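ORC1-type DNA replication protein 2 (Aeropyrum pernix, PDB 1W5T) binds DNA and takes part in regulating DNA replication, as an AAA+ ATPase of the Cdc6/Orc family with a C-terminal winged-helix domain. Local coordinates at residues N52-S57 and L210-Y215; E146-L151 and L184-V189. All blocks are in the same frame, centred on the assembly; numbering follows the deposited sequence.

Contact 1 (N52-S57 and L210-Y215); sequences NMIYGS and LHLPAY. With ANP (phosphoaminophosphonic acid-adenylate ester), chain D.
Tyr55 and His211 meet on one face of a parallel strand pair, the imidazole crossing the phenol obliquely with the ring planes at 40°. His211 CB sits over the face of the Tyr55 ring as a CH-pi contact, 4.0 Å from its centroid, while His211 CD2 comes within 3.4 Å of Tyr55 CE1. Tyr55 reaches this place because its CG lies between the backbone N and the carbonyl carbon (chi1 61°), which swings the ring across toward the neighbouring strand. Beneath the rings runs the parallel backbone pattern: Leu210 N gives to Met53 O, Tyr55 N to Leu210 O, and Leu212 N to Tyr55 O at 2.7 Å and almost straight. The weak bond from Ser57 N to Leu212 O marks where the strands part; past it, one water joins Ser57 OG to the backbone N of Ala214. On the other face Ile54 CG2 touches Leu212 CD2 at 3.8 Å. Beyond the strand end the 210-215 chain continues to the nucleotide, where Tyr215 OH donates to N7 of the bound ATP analogue at 2.6 Å. Strand 206-212 forms one edge of the five-stranded parallel sheet within this chain, and 51-56 runs between it and 180-186. Helix 65-82 covers the Ile54 and Leu212 face through Leu68, and helix 28-43 reaches the same face, Leu34 touching Ile54 and Glu30 touching Leu210.

Contact 2 (E146-L151 and L184-V189); sequences EFQSML and LVASDV
Phe147 lies across Leu184, whose CD1 rests over one face of the ring. This CH-pi contact is nearly perpendicular to the ring, 16° off its normal, and puts Leu184 CD1 3.9 Å from the ring centroid, displaced toward the rim on the CE2 and CZ side. With CG anti to the backbone N (chi1 -177°), the Phe147 ring extends along strand 184-186 to Leu184, while Phe147 CB stays near Ala186 CB. The backbone fixes the root of this side chain: Phe147 N donates to Val185 O at 2.8 Å with a nearly straight N-H, although it meets the carbonyl somewhat out of its plane.

Gln148 folds the other way. Its CG stands between the backbone N and the carbonyl carbon (chi1 79°), and a second bend at chi2 brings the amide across Ala186 to the backbone N of Ser187. There Ser187 N donates to Gln148 OE1 at 3.2 Å, approaching from above the carbonyl plane. Gln148 NE2 binds Glu146 OE2 at 2.9 Å, with the carboxylate oxygen almost in the amide plane; both ends of the amide are engaged, and the in-plane bond to Glu146 does more to fix its rotation than the oblique one from Ser187. Cut back to an alanine, this position would probably leave Ser187 N without its acceptor and the Glu146 carboxylate without the amide that steadies it. Next along the chain, Ser187 OG donates to Asp188 OD1 from above the carboxylate plane.

Glu146 follows Asp145 at the end of strand 139-145, and the nearest atoms of its side chain are about 4 Å from the nucleotide and from the magnesium ion. The Asp-Glu pair fits the Walker B motif of AAA+ ATPases, and Ser187 probably corresponds to the polar sensor 1 position after the adjacent strand.

Both contacts belong to the parallel sheet of the ATPase domain and are joined through it: strand 51-56 of contact 1 lies beside strand 180-186 of contact 2, with Ile54 N probably hydrogen-bonded to Leu184 O. Both are partly buried, but contact 1 takes in an edge strand and its exposed His211, whereas none of the touching residues of contact 2 is exposed. Contact 1 is held mainly by regular backbone bonds between strands; contact 2 joins a strand end to a loop and short helix by one backbone bond, a CH-pi contact and a hydrogen bond to a side-chain amide oxygen. They approach the nucleotide differently, at the adenine for 210-215 and near the magnesium for 146-151.

Contact 1 (N52-S57 and L210-Y215)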
loop_
_atom_site.group_PDB
_atom_site.type_symbol
_atom_site.label_atom_id
_atom_site.label_comp_id
_atom_site.label_asym_id
_atom_site.label_seq_id
_atom_site.Cartn_x
_atom_site.Cartn_y
_atom_site.Cartn_z
ATOM N N ASN A 52 13.030 -5.054 -7.425
ATOM C CA ASN A 52 11.644 -5.505 -7.619
ATOM C C ASN A 52 10.623 -4.560 -6.966
ATOM O O ASN A 52 10.965 -3.740 -6.149
ATOM C CB ASN A 52 11.470 -6.937 -7.110
ATOM C CG ASN A 52 12.414 -7.936 -7.793
ATOM O OD1 ASN A 52 12.487 -8.001 -9.011
ATOM N ND2 ASN A 52 13.109 -8.739 -6.992
ATOM N N MET A 53 9.367 -4.666 -7.331
ATOM C CA MET A 53 8.389 -3.788 -6.765
ATOM C C MET A 53 7.144 -4.539 -6.329
ATOM O O MET A 53 6.719 -5.489 -6.992
ATOM C CB MET A 53 8.013 -2.688 -7.760
ATOM C CG MET A 53 6.906 -1.752 -7.255
ATOM S SD MET A 53 6.440 -0.408 -8.367
ATOM C CE MET A 53 7.733 0.732 -8.035
ATOM N N ILE A 54 6.547 -4.052 -5.245
ATOM C CA ILE A 54 5.231 -4.448 -4.750
ATOM C C ILE A 54 4.373 -3.227 -4.834
ATOM O O ILE A 54 4.792 -2.166 -4.370
ATOM C CB ILE A 54 5.329 -4.868 -3.259
ATOM C CG1 ILE A 54 6.170 -6.151 -3.091
ATOM C CG2 ILE A 54 3.915 -4.998 -2.647
ATOM C CD1 ILE A 54 6.569 -6.551 -1.582
ATOM N N TYR A 55 3.193 -3.347 -5.430
ATOM C CA TYR A 55 2.176 -2.290 -5.350
ATOM C C TYR A 55 0.804 -2.894 -5.023
ATOM O O TYR A 55 0.578 -4.089 -5.173
ATOM C CB TYR A 55 2.128 -1.418 -6.646
ATOM C CG TYR A 55 1.787 -2.176 -7.942
ATOM C CD1 TYR A 55 0.509 -2.089 -8.522
ATOM C CD2 TYR A 55 2.748 -2.978 -8.583
ATOM C CE1 TYR A 55 0.198 -2.777 -9.731
ATOM C CE2 TYR A 55 2.454 -3.652 -9.789
ATOM C CZ TYR A 55 1.172 -3.540 -10.335
ATOM O OH TYR A 55 0.903 -4.211 -11.475
ATOM N N GLY A 56 -0.111 -2.062 -4.555
ATOM C CA GLY A 56 -1.454 -2.508 -4.232
ATOM C C GLY A 56 -2.536 -1.974 -5.141
ATOM O O GLY A 56 -2.288 -1.163 -6.025
ATOM N N SER A 57 -3.760 -2.443 -4.941
ATOM C CA SER A 57 -4.875 -1.909 -5.707
ATOM C C SER A 57 -5.035 -0.442 -5.401
ATOM O O SER A 57 -4.670 0.049 -4.310
ATOM C CB SER A 57 -6.141 -2.678 -5.451
ATOM O OG SER A 57 -5.923 -4.019 -5.833
ATOM N N LEU A 210 4.815 -6.988 -8.488
ATOM C CA LEU A 210 3.826 -7.792 -7.812
ATOM C C LEU A 210 2.649 -6.929 -7.329
ATOM O O LEU A 210 2.813 -5.998 -6.513
ATOM C CB LEU A 210 4.510 -8.512 -6.635
ATOM C CG LEU A 210 3.814 -9.702 -6.022
ATOM C CD1 LEU A 210 3.152 -10.605 -7.115
ATOM C CD2 LEU A 210 4.872 -10.478 -5.229
ATOM N N HIS A 211 1.456 -7.235 -7.827
ATOM C CA HIS A 211 0.262 -6.490 -7.488
ATOM C C HIS A 211 -0.514 -7.196 -6.372
ATOM O O HIS A 211 -0.954 -8.322 -6.519
ATOM C CB HIS A 211 -0.581 -6.318 -8.753
ATOM C CG HIS A 211 -1.931 -5.695 -8.534
ATOM N ND1 HIS A 211 -3.107 -6.375 -8.770
ATOM C CD2 HIS A 211 -2.293 -4.467 -8.109
ATOM C CE1 HIS A 211 -4.130 -5.588 -8.498
ATOM N NE2 HIS A 211 -3.662 -4.428 -8.081
ATOM N N LEU A 212 -0.661 -6.530 -5.236
ATOM C CA LEU A 212 -1.420 -7.087 -4.104
ATOM C C LEU A 212 -2.869 -6.605 -4.141
ATOM O O LEU A 212 -3.112 -5.404 -4.062
ATOM C CB LEU A 212 -0.792 -6.643 -2.797
ATOM C CG LEU A 212 0.110 -7.615 -2.030
ATOM C CD1 LEU A 212 0.842 -8.661 -2.866
ATOM C CD2 LEU A 212 1.053 -6.883 -1.118
ATOM N N PRO A 213 -3.838 -7.499 -4.279
ATOM C CA PRO A 213 -5.220 -7.044 -4.244
ATOM C C PRO A 213 -5.705 -7.055 -2.771
ATOM O O PRO A 213 -5.054 -7.620 -1.874
ATOM C CB PRO A 213 -5.969 -8.132 -5.041
ATOM C CG PRO A 213 -5.239 -9.433 -4.626
ATOM C CD PRO A 213 -3.739 -8.964 -4.451
ATOM N N ALA A 214 -6.882 -6.476 -2.568
ATOM C CA ALA A 214 -7.535 -6.500 -1.303
ATOM C C ALA A 214 -7.966 -7.936 -0.972
ATOM O O ALA A 214 -8.209 -8.737 -1.860
ATOM C CB ALA A 214 -8.752 -5.533 -1.330
ATOM N N TYR A 215 -8.064 -8.218 0.327
ATOM C CA TYR A 215 -8.334 -9.554 0.834
ATOM C C TYR A 215 -9.797 -10.002 0.796
ATOM O O TYR A 215 -10.740 -9.275 1.198
ATOM C CB TYR A 215 -7.805 -9.655 2.279
ATOM C CG TYR A 215 -6.297 -9.617 2.409
ATOM C CD1 TYR A 215 -5.661 -8.560 3.087
ATOM C CD2 TYR A 215 -5.497 -10.659 1.870
ATOM C CE1 TYR A 215 -4.272 -8.533 3.223
ATOM C CE2 TYR A 215 -4.088 -10.629 1.995
ATOM C CZ TYR A 215 -3.496 -9.569 2.658
ATOM O OH TYR A 215 -2.146 -9.565 2.780
HETATM P PG ANP D . -1.356 1.007 3.698
HETATM O O1G ANP D . -1.925 1.954 4.838
HETATM O O2G ANP D . 0.182 1.359 3.492
HETATM O O3G ANP D . -2.152 1.129 2.330
HETATM P PB ANP D . -0.447 -1.838 3.685
HETATM O O1B ANP D . 1.098 -1.514 3.607
HETATM O O2B ANP D . -0.949 -2.226 2.261
HETATM N N3B ANP D . -1.389 -0.579 4.357
HETATM P PA ANP D . 0.156 -3.597 5.879
HETATM O O1A ANP D . 1.372 -4.517 5.397
HETATM O O2A ANP D . 0.725 -2.403 6.751
HETATM O O3A ANP D . -0.763 -3.114 4.642
HETATM O "O5'" ANP D . -0.921 -4.505 6.667
HETATM C "C5'" ANP D . -2.068 -4.121 7.443
HETATM C "C4'" ANP D . -2.109 -5.074 8.641
HETATM O "O4'" ANP D . -2.464 -6.397 8.219
HETATM C "C3'" ANP D . -0.747 -5.252 9.307
HETATM O "O3'" ANP D . -0.959 -5.460 10.675
HETATM C "C2'" ANP D . -0.177 -6.531 8.708
HETATM O "O2'" ANP D . 0.805 -7.213 9.488
HETATM C "C1'" ANP D . -1.444 -7.353 8.525
HETATM N N9 ANP D . -1.335 -8.199 7.342
HETATM C C8 ANP D . -1.512 -7.782 6.037
HETATM N N7 ANP D . -1.348 -8.799 5.154
HETATM C C5 ANP D . -1.101 -9.911 5.862
HETATM C C6 ANP D . -0.817 -11.370 5.670
HETATM N N6 ANP D . -0.773 -11.951 4.437
HETATM N N1 ANP D . -0.566 -12.150 6.757
HETATM C C2 ANP D . -0.581 -11.687 7.998
HETATM N N3 ANP D . -0.808 -10.385 8.308
HETATM C C4 ANP D . -1.081 -9.473 7.253
HETATM O O HOH W 1 -8.288 -5.686 -4.797
#

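Contact 2 (E146-L151 and L184-V189)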
loop_
_atom_site.group_PDB
_atom_site.type_symbol
_atom_site.label_atom_id
_atom_site.label_comp_id
_atom_site.label_asym_id
_atom_site.label_seq_id
_atom_site.Cartn_x
_atom_site.Cartn_y
_atom_site.Cartn_z
ATOM N N GLU A 146 6.544 3.448 0.280
ATOM C CA GLU A 146 5.895 4.660 -0.201
ATOM C C GLU A 146 6.763 5.263 -1.291
ATOM O O GLU A 146 6.990 6.474 -1.294
ATOM C CB GLU A 146 5.672 5.700 0.921
ATOM C CG GLU A 146 4.863 5.242 2.135
ATOM C CD GLU A 146 3.380 5.012 1.852
ATOM O OE1 GLU A 146 2.659 4.539 2.747
ATOM O OE2 GLU A 146 2.912 5.295 0.747
ATOM N N PHE A 147 7.211 4.404 -2.213
ATOM C CA PHE A 147 8.154 4.776 -3.253
ATOM C C PHE A 147 7.570 5.864 -4.138
ATOM O O PHE A 147 8.295 6.768 -4.573
ATOM C CB PHE A 147 8.576 3.550 -4.095
ATOM C CG PHE A 147 9.606 3.870 -5.142
ATOM C CD1 PHE A 147 10.919 4.214 -4.777
ATOM C CD2 PHE A 147 9.268 3.850 -6.485
ATOM C CE1 PHE A 147 11.860 4.508 -5.736
ATOM C CE2 PHE A 147 10.208 4.148 -7.465
ATOM C CZ PHE A 147 11.501 4.474 -7.102
ATOM N N GLN A 148 6.253 5.802 -4.370
ATOM C CA GLN A 148 5.588 6.802 -5.198
ATOM C C GLN A 148 5.895 8.221 -4.729
ATOM O O GLN A 148 5.987 9.096 -5.560
ATOM C CB GLN A 148 4.080 6.565 -5.307
ATOM C CG GLN A 148 3.260 7.031 -4.110
ATOM C CD GLN A 148 3.493 6.193 -2.870
ATOM O OE1 GLN A 148 4.063 5.078 -2.916
ATOM N NE2 GLN A 148 3.025 6.706 -1.753
ATOM N N SER A 149 6.079 8.446 -3.424
ATOM C CA SER A 149 6.477 9.776 -2.938
ATOM C C SER A 149 7.904 10.185 -3.336
ATOM O O SER A 149 8.271 11.367 -3.367
ATOM C CB SER A 149 6.255 9.945 -1.433
ATOM O OG SER A 149 7.307 9.381 -0.683
ATOM N N MET A 150 8.724 9.201 -3.658
ATOM C CA MET A 150 10.040 9.508 -4.167
ATOM C C MET A 150 9.948 9.955 -5.606
ATOM O O MET A 150 10.887 10.543 -6.095
ATOM C CB MET A 150 10.947 8.302 -4.055
ATOM C CG MET A 150 11.616 8.181 -2.716
ATOM S SD MET A 150 12.540 6.646 -2.612
ATOM C CE MET A 150 13.844 6.951 -3.716
ATOM N N LEU A 151 8.828 9.680 -6.289
ATOM C CA LEU A 151 8.646 10.069 -7.703
ATOM C C LEU A 151 7.976 11.435 -7.882
ATOM O O LEU A 151 8.225 12.121 -8.872
ATOM C CB LEU A 151 7.867 8.992 -8.487
ATOM C CG LEU A 151 8.492 7.597 -8.500
ATOM C CD1 LEU A 151 7.463 6.548 -8.936
ATOM C CD2 LEU A 151 9.792 7.547 -9.336
ATOM N N LEU A 184 11.103 -2.083 -3.934
ATOM C CA LEU A 184 10.351 -0.810 -3.884
ATOM C C LEU A 184 8.927 -1.160 -3.507
ATOM O O LEU A 184 8.402 -2.189 -3.949
ATOM C CB LEU A 184 10.377 -0.123 -5.237
ATOM C CG LEU A 184 11.764 -0.062 -5.937
ATOM C CD1 LEU A 184 11.754 0.711 -7.286
ATOM C CD2 LEU A 184 12.806 0.557 -5.004
ATOM N N VAL A 185 8.302 -0.363 -2.654
ATOM C CA VAL A 185 6.884 -0.602 -2.339
ATOM C C VAL A 185 6.128 0.678 -2.603
ATOM O O VAL A 185 6.494 1.663 -2.010
ATOM C CB VAL A 185 6.713 -0.996 -0.869
ATOM C CG1 VAL A 185 5.241 -1.243 -0.534
ATOM C CG2 VAL A 185 7.566 -2.215 -0.539
ATOM N N ALA A 186 5.127 0.649 -3.505
ATOM C CA ALA A 186 4.366 1.828 -3.931
ATOM C C ALA A 186 2.890 1.618 -3.671
ATOM O O ALA A 186 2.439 0.514 -3.571
ATOM C CB ALA A 186 4.570 2.135 -5.395
ATOM N N SER A 187 2.114 2.688 -3.592
ATOM C CA SER A 187 0.704 2.494 -3.206
ATOM C C SER A 187 -0.143 1.826 -4.285
ATOM O O SER A 187 -1.088 1.101 -3.969
ATOM C CB SER A 187 0.074 3.800 -2.745
ATOM O OG SER A 187 0.195 4.719 -3.791
ATOM N N ASP A 188 0.225 2.036 -5.546
ATOM C CA ASP A 188 -0.550 1.524 -6.650
ATOM C C ASP A 188 0.210 1.680 -7.987
ATOM O O ASP A 188 1.309 2.254 -8.026
ATOM C CB ASP A 188 -1.912 2.245 -6.674
ATOM C CG ASP A 188 -1.767 3.742 -6.790
ATOM O OD1 ASP A 188 -1.970 4.469 -5.787
ATOM O OD2 ASP A 188 -1.400 4.285 -7.853
ATOM N N VAL A 189 -0.379 1.132 -9.047
ATOM C CA VAL A 189 0.149 1.116 -10.412
ATOM C C VAL A 189 0.617 2.496 -11.001
ATOM O O VAL A 189 1.527 2.530 -11.835
ATOM C CB VAL A 189 -0.894 0.432 -11.353
ATOM C CG1 VAL A 189 -2.045 1.376 -11.708
ATOM C CG2 VAL A 189 -0.238 -0.096 -12.596
#